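Local coordinates for protein Hcp1 (Flavobacterium johnsoniae, PDB 6BDC) that probably assembles as a hexameric ring of the type VI secretion system, in which Hcp proteins form the inner tube and can act as effector chaperones, at residues T5-A10 and L83-A88; V19-A24 and I116-G121. All blocks are in the same frame, centred on the assembly; numbering follows the deposited sequence.

Interaction 1 (T5-A10 and L83-A88); sequences TSLTVA and LKFTEA
Leu7, whose backbone is hydrogen-bonded to Tyr14 on one neighbouring strand, sends a methyl group the other way to meet the ring of Phe85. The two residues belong to next-but-one strands of the curled antiparallel sheet of the Hcp beta-barrel: strands 4-9 and 81-86 both pair with strand 64-72, which runs between them, and so are parallel to each other. The CA atoms of Leu7 and Leu83 are 9.4 Å apart and those of Val9 and Phe85 10.2 Å, close to twice the spacing of adjacent strands. The contact therefore has to be made by side chains reaching over the intermediate strand, and it is wholly apolar. Phe85 does most of the spanning. Its CG lies between the backbone N and the carbonyl carbon (chi1 60°), and the ring extends toward strand 4-9 with its far edge leading. CE2 of that edge comes to 4.1 Å from CD1 of Leu7, a methyl lying near the plane of the ring. Leu7 holds CG on the side away from its backbone N (chi1 179°), which carries CD1 across toward the ring, and the two side chains cross at about a right angle. Ile111, Ala113 and Ile116 also touch Phe85, while Phe109 and Val69 pack on Leu7, so the contact is buried in the barrel core. Just beyond Phe85 the chain turns a corner through a G1 beta bulge at Glu87 and Ala88, where Asp66 OD1 accepts a hydrogen bond from Glu87 N. At the same ring edge, further along from Leu7 CD1, Val9 CG1 lies 4.2 Å from Phe85 CZ.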
ATOM      1  N   THR A   5     -16.505  10.523  21.782  1.00138.78           N
ATOM      2  CA  THR A   5     -17.712   9.728  21.634  1.00128.27           C
ATOM      3  C   THR A   5     -17.670   8.534  22.577  1.00117.26           C
ATOM      4  O   THR A   5     -16.655   8.245  23.219  1.00116.84           O
ATOM      5  CB  THR A   5     -17.901   9.242  20.192  1.00127.84           C
ATOM      6  OG1 THR A   5     -19.271   8.887  19.987  1.00132.90           O
ATOM      7  CG2 THR A   5     -17.057   8.012  19.938  1.00123.30           C
ATOM      8  N   SER A   6     -18.798   7.834  22.646  1.00109.59           N
ATOM      9  CA  SER A   6     -18.943   6.683  23.518  1.00100.12           C
ATOM     10  C   SER A   6     -19.897   5.682  22.885  1.00 98.49           C
ATOM     11  O   SER A   6     -20.764   6.042  22.083  1.00105.25           O
ATOM     12  CB  SER A   6     -19.463   7.089  24.901  1.00116.11           C
ATOM     13  OG  SER A   6     -20.740   7.697  24.795  1.00107.89           O
ATOM     14  N   LEU A   7     -19.728   4.418  23.258  1.00 89.48           N
ATOM     15  CA  LEU A   7     -20.649   3.354  22.893  1.00 82.53           C
ATOM     16  C   LEU A   7     -21.402   2.901  24.135  1.00111.79           C
ATOM     17  O   LEU A   7     -20.830   2.831  25.228  1.00107.30           O
ATOM     18  CB  LEU A   7     -19.913   2.170  22.269  1.00 79.56           C
ATOM     19  CG  LEU A   7     -20.774   0.973  21.866  1.00 76.02           C
ATOM     20  CD1 LEU A   7     -21.848   1.389  20.870  1.00 72.63           C
ATOM     21  CD2 LEU A   7     -19.907  -0.141  21.302  1.00 71.79           C
ATOM     22  N   THR A   8     -22.685   2.602  23.960  1.00112.52           N
ATOM     23  CA  THR A   8     -23.555   2.172  25.048  1.00 98.63           C
ATOM     24  C   THR A   8     -24.237   0.874  24.644  1.00103.43           C
ATOM     25  O   THR A   8     -25.012   0.853  23.683  1.00 91.81           O
ATOM     26  CB  THR A   8     -24.595   3.246  25.378  1.00107.29           C
ATOM     27  OG1 THR A   8     -23.946   4.375  25.979  1.00121.67           O
ATOM     28  CG2 THR A   8     -25.656   2.697  26.327  1.00106.09           C
ATOM     29  N   VAL A   9     -23.931  -0.207  25.360  1.00106.86           N
ATOM     30  CA  VAL A   9     -24.585  -1.496  25.151  1.00105.12           C
ATOM     31  C   VAL A   9     -24.761  -2.165  26.505  1.00117.08           C
ATOM     32  O   VAL A   9     -23.831  -2.202  27.316  1.00119.01           O
ATOM     33  CB  VAL A   9     -23.793  -2.413  24.188  1.00115.43           C
ATOM     34  CG1 VAL A   9     -24.651  -2.796  22.983  1.00110.74           C
ATOM     35  CG2 VAL A   9     -22.486  -1.764  23.742  1.00 96.29           C
ATOM     36  N   ALA A  10     -25.966  -2.691  26.746  1.00136.99           N
ATOM     37  CA  ALA A  10     -26.275  -3.465  27.952  1.00141.33           C
ATOM     38  C   ALA A  10     -25.951  -2.678  29.219  1.00139.79           C
ATOM     39  O   ALA A  10     -25.482  -3.227  30.218  1.00147.46           O
ATOM     40  CB  ALA A  10     -25.546  -4.810  27.945  1.00137.42           C
ATOM     41  N   LEU A  83     -26.108   8.015  17.478  1.00107.51           N
ATOM     42  CA  LEU A  83     -26.546   7.046  16.504  1.00101.83           C
ATOM     43  C   LEU A  83     -27.088   5.865  17.241  1.00108.58           C
ATOM     44  O   LEU A  83     -26.415   5.290  18.075  1.00 97.35           O
ATOM     45  CB  LEU A  83     -25.385   6.596  15.641  1.00113.89           C
ATOM     46  CG  LEU A  83     -25.766   5.889  14.346  1.00123.97           C
ATOM     47  CD1 LEU A  83     -24.624   5.019  13.875  1.00101.42           C
ATOM     48  CD2 LEU A  83     -27.030   5.069  14.501  1.00121.12           C
ATOM     49  N   LYS A  84     -28.315   5.506  16.927  1.00 96.52           N
ATOM     50  CA  LYS A  84     -28.964   4.401  17.613  1.00 99.14           C
ATOM     51  C   LYS A  84     -29.171   3.244  16.647  1.00 95.20           C
ATOM     52  O   LYS A  84     -29.599   3.443  15.506  1.00 95.68           O
ATOM     53  CB  LYS A  84     -30.309   4.837  18.210  1.00101.88           C
ATOM     54  N   PHE A  85     -28.858   2.036  17.109  1.00 93.35           N
ATOM     55  CA  PHE A  85     -29.078   0.819  16.347  1.00 91.96           C
ATOM     56  C   PHE A  85     -29.927  -0.143  17.161  1.00 94.18           C
ATOM     57  O   PHE A  85     -29.824  -0.199  18.390  1.00 96.72           O
ATOM     58  CB  PHE A  85     -27.753   0.144  15.955  1.00109.47           C
ATOM     59  CG  PHE A  85     -26.889  -0.249  17.126  1.00 86.22           C
ATOM     60  CD1 PHE A  85     -27.029  -1.488  17.731  1.00 86.23           C
ATOM     61  CD2 PHE A  85     -25.920   0.617  17.607  1.00 87.13           C
ATOM     62  CE1 PHE A  85     -26.227  -1.851  18.804  1.00 96.49           C
ATOM     63  CE2 PHE A  85     -25.115   0.261  18.673  1.00 85.46           C
ATOM     64  CZ  PHE A  85     -25.267  -0.976  19.272  1.00 97.21           C
ATOM     65  N   THR A  86     -30.768  -0.900  16.460  1.00 95.40           N
ATOM     66  CA  THR A  86     -31.670  -1.855  17.086  1.00 98.38           C
ATOM     67  C   THR A  86     -31.468  -3.224  16.458  1.00 97.95           C
ATOM     68  O   THR A  86     -31.346  -3.339  15.233  1.00101.50           O
ATOM     69  CB  THR A  86     -33.141  -1.425  16.950  1.00103.00           C
ATOM     70  OG1 THR A  86     -33.619  -1.721  15.631  1.00109.66           O
ATOM     71  CG2 THR A  86     -33.298   0.063  17.222  1.00104.77           C
ATOM     72  N   GLU A  87     -31.432  -4.254  17.310  1.00 99.60           N
ATOM     73  CA  GLU A  87     -31.388  -5.655  16.884  1.00105.19           C
ATOM     74  C   GLU A  87     -30.146  -5.945  16.033  1.00 94.94           C
ATOM     75  O   GLU A  87     -30.234  -6.459  14.915  1.00113.24           O
ATOM     76  CB  GLU A  87     -32.673  -6.037  16.140  1.00110.85           C
ATOM     77  CG  GLU A  87     -33.932  -5.404  16.721  1.00127.59           C
ATOM     78  CD  GLU A  87     -34.835  -6.399  17.423  1.00142.90           C
ATOM     79  OE1 GLU A  87     -36.005  -6.048  17.695  1.00133.78           O
ATOM     80  OE2 GLU A  87     -34.382  -7.531  17.701  1.00147.74           O
ATOM     81  N   ALA A  88     -28.975  -5.617  16.578  1.00 90.94           N
ATOM     82  CA  ALA A  88     -27.707  -5.801  15.881  1.00 92.51           C
ATOM     83  C   ALA A  88     -27.037  -7.098  16.315  1.00 92.23           C
ATOM     84  O   ALA A  88     -27.005  -7.425  17.504  1.00 84.01           O
ATOM     85  CB  ALA A  88     -26.764  -4.628  16.141  1.00 85.58           C
TER

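Interaction 2 (V19-A24 and I116-G121); sequences VSYDLA and ISMGGG
Tyr21 and Met118, which is modelled as selenomethionine, meet where the phenol oxygen comes up to the selenium, with Tyr21 OH 3.4 Å from Met118 SE. The selenium lies obliquely to the ring, 5.5 Å from the centroid of Tyr21, in a Met-aromatic contact. An almost fully stretched side chain brings it there: CG of Met118 stands opposite its backbone N (chi1 -174°) and the rest runs out straight, crossing the tyrosine at about a right angle. Tyr21 takes the other course, with CG over the backbone between N and carbonyl carbon (chi1 62°). Its hydroxyl is hydrogen-bonded to Glu95 OE1 of the second subunit. Residues 19-24 of strand 12-24 also pair antiparallel with a strand of that subunit, so the beta-sheet continues from one barrel to the next at this point. Nearer the backbone of Tyr21, CD1 of Ile116, at the end of an extended branch, approaches ring atom CD2 to 4.3 Å, again obliquely. Beyond Met118 the chain reverses in a type I' turn, with Gly119 and Gly120 at its corners, closed by Gly121 N to Met118 O at 2.9 Å and by Met118 N to Gly121 O at 3.0 Å.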
ATOM      1  N   VAL A  19     -15.135   5.003  15.002  1.00 82.32           N
ATOM      2  CA  VAL A  19     -16.413   4.483  14.538  1.00 78.46           C
ATOM      3  C   VAL A  19     -16.560   4.796  13.059  1.00 83.02           C
ATOM      4  O   VAL A  19     -15.955   5.740  12.541  1.00 83.75           O
ATOM      5  CB  VAL A  19     -17.624   5.057  15.307  1.00 78.14           C
ATOM      6  CG1 VAL A  19     -18.588   3.941  15.698  1.00 73.22           C
ATOM      7  CG2 VAL A  19     -17.179   5.873  16.503  1.00 90.53           C
ATOM      8  N   SER A  20     -17.379   3.993  12.380  1.00 81.04           N
ATOM      9  CA  SER A  20     -17.791   4.277  11.014  1.00 99.00           C
ATOM     10  C   SER A  20     -19.023   3.444  10.691  1.00 91.47           C
ATOM     11  O   SER A  20     -19.222   2.352  11.229  1.00 75.44           O
ATOM     12  CB  SER A  20     -16.664   4.008  10.000  1.00 80.99           C
ATOM     13  OG  SER A  20     -16.720   2.686   9.497  1.00 77.01           O
ATOM     14  N   TYR A  21     -19.858   3.987   9.810  1.00 85.37           N
ATOM     15  CA  TYR A  21     -21.040   3.298   9.313  1.00 92.57           C
ATOM     16  C   TYR A  21     -21.348   3.880   7.946  1.00 80.30           C
ATOM     17  O   TYR A  21     -21.319   5.103   7.771  1.00 76.47           O
ATOM     18  CB  TYR A  21     -22.240   3.453  10.261  1.00 76.27           C
ATOM     19  CG  TYR A  21     -22.699   4.880  10.456  1.00 81.71           C
ATOM     20  CD1 TYR A  21     -22.081   5.707  11.383  1.00 94.42           C
ATOM     21  CD2 TYR A  21     -23.749   5.402   9.711  1.00 93.50           C
ATOM     22  CE1 TYR A  21     -22.496   7.016  11.566  1.00 81.32           C
ATOM     23  CE2 TYR A  21     -24.169   6.711   9.884  1.00 92.77           C
ATOM     24  CZ  TYR A  21     -23.538   7.510  10.814  1.00 90.58           C
ATOM     25  OH  TYR A  21     -23.947   8.812  10.992  1.00 98.72           O
ATOM     26  N   ASP A  22     -21.619   3.014   6.978  1.00 76.55           N
ATOM     27  CA  ASP A  22     -21.749   3.473   5.608  1.00 89.61           C
ATOM     28  C   ASP A  22     -22.923   2.783   4.937  1.00 90.96           C
ATOM     29  O   ASP A  22     -23.278   1.649   5.271  1.00 79.26           O
ATOM     30  CB  ASP A  22     -20.453   3.238   4.809  1.00 95.22           C
ATOM     31  CG  ASP A  22     -20.121   1.775   4.647  1.00 96.86           C
ATOM     32  OD1 ASP A  22     -20.629   1.152   3.692  1.00 97.52           O
ATOM     33  OD2 ASP A  22     -19.339   1.247   5.464  1.00135.36           O
ATOM     34  N   LEU A  23     -23.521   3.491   3.984  1.00 78.93           N
ATOM     35  CA  LEU A  23     -24.607   2.979   3.167  1.00 89.76           C
ATOM     36  C   LEU A  23     -24.306   3.278   1.708  1.00 81.59           C
ATOM     37  O   LEU A  23     -23.664   4.282   1.383  1.00 86.91           O
ATOM     38  CB  LEU A  23     -25.959   3.598   3.541  1.00 76.89           C
ATOM     39  CG  LEU A  23     -26.386   3.622   5.009  1.00 80.23           C
ATOM     40  CD1 LEU A  23     -25.866   4.861   5.720  1.00 75.52           C
ATOM     41  CD2 LEU A  23     -27.899   3.555   5.114  1.00 84.16           C
ATOM     42  N   ALA A  24     -24.797   2.413   0.825  1.00 84.38           N
ATOM     43  CA  ALA A  24     -24.484   2.558  -0.584  1.00 99.46           C
ATOM     44  C   ALA A  24     -25.537   1.866  -1.432  1.00 98.82           C
ATOM     45  O   ALA A  24     -26.089   0.829  -1.051  1.00100.44           O
ATOM     46  CB  ALA A  24     -23.095   1.991  -0.900  1.00 86.59           C
ATOM     47  N   ILE A 116     -30.752   1.285  11.752  1.00 97.91           N
ATOM     48  CA  ILE A 116     -30.053   2.414  12.347  1.00 97.28           C
ATOM     49  C   ILE A 116     -30.912   3.653  12.134  1.00109.17           C
ATOM     50  O   ILE A 116     -31.698   3.739  11.186  1.00116.11           O
ATOM     51  CB  ILE A 116     -28.643   2.625  11.759  1.00 91.64           C
ATOM     52  CG1 ILE A 116     -28.712   2.758  10.235  1.00106.47           C
ATOM     53  CG2 ILE A 116     -27.720   1.482  12.158  1.00 88.04           C
ATOM     54  CD1 ILE A 116     -27.363   3.000   9.571  1.00 84.99           C
ATOM     55  N   SER A 117     -30.757   4.620  13.036  1.00103.77           N
ATOM     56  CA  SER A 117     -31.541   5.844  12.967  1.00110.17           C
ATOM     57  C   SER A 117     -30.746   6.984  13.583  1.00108.40           C
ATOM     58  O   SER A 117     -29.951   6.777  14.504  1.00106.56           O
ATOM     59  CB  SER A 117     -32.884   5.694  13.688  1.00115.18           C
ATOM     60  OG  SER A 117     -32.721   5.886  15.082  1.00117.19           O
HETATM   61  N   MSE A 118     -30.983   8.191  13.072  1.00113.42           N
HETATM   62  CA  MSE A 118     -30.268   9.376  13.537  1.00113.76           C
HETATM   63  C   MSE A 118     -30.906  10.667  13.015  1.00124.45           C
HETATM   64  O   MSE A 118     -31.065  10.843  11.802  1.00124.73           O
HETATM   65  CB  MSE A 118     -28.797   9.289  13.111  1.00128.96           C
HETATM   66  CG  MSE A 118     -27.900  10.383  13.653  1.00133.72           C
HETATM   67 SE   MSE A 118     -26.035   9.860  13.522  1.00167.88          SE
HETATM   68  CE  MSE A 118     -25.191  11.602  13.683  1.00145.83           C
ATOM     69  N   GLY A 119     -31.283  11.544  13.948  1.00126.98           N
ATOM     70  CA  GLY A 119     -31.897  12.817  13.606  1.00126.19           C
ATOM     71  C   GLY A 119     -33.128  12.706  12.737  1.00129.96           C
ATOM     72  O   GLY A 119     -33.325  13.537  11.845  1.00131.83           O
ATOM     73  N   GLY A 120     -33.967  11.702  12.971  1.00139.36           N
ATOM     74  CA  GLY A 120     -35.139  11.507  12.150  1.00156.08           C
ATOM     75  C   GLY A 120     -34.890  10.763  10.867  1.00139.29           C
ATOM     76  O   GLY A 120     -35.854  10.448  10.154  1.00133.84           O
ATOM     77  N   GLY A 121     -33.633  10.483  10.551  1.00123.63           N
ATOM     78  CA  GLY A 121     -33.306   9.643   9.424  1.00118.89           C
ATOM     79  C   GLY A 121     -33.330   8.174   9.809  1.00126.92           C
ATOM     80  O   GLY A 121     -32.971   7.804  10.916  1.00115.32           O
TER

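In the fold
The centres of the two interactions lie about 12 Å apart in the same curled antiparallel sheet, and their segments alternate along the chain: 5-10, 19-24, 83-88, then 116-121. Strands 4-9 and 12-24 are consecutive neighbours in that sheet, and strands 81-86 and 115-118 are paired, with a probable hydrogen bond from Ser117 N to Lys84 O at 3.0 Å. From segment 83-88, Leu83 reaches interaction 2, its CD1 packing 3.6 Å from Tyr21 CD1 and its CB against Met118 SE; Ile116 touches both Phe85 and Tyr21. Interaction 1 lies deeper in the barrel, whereas interaction 2 sits at a junction with the second subunit of the six-chain assembly.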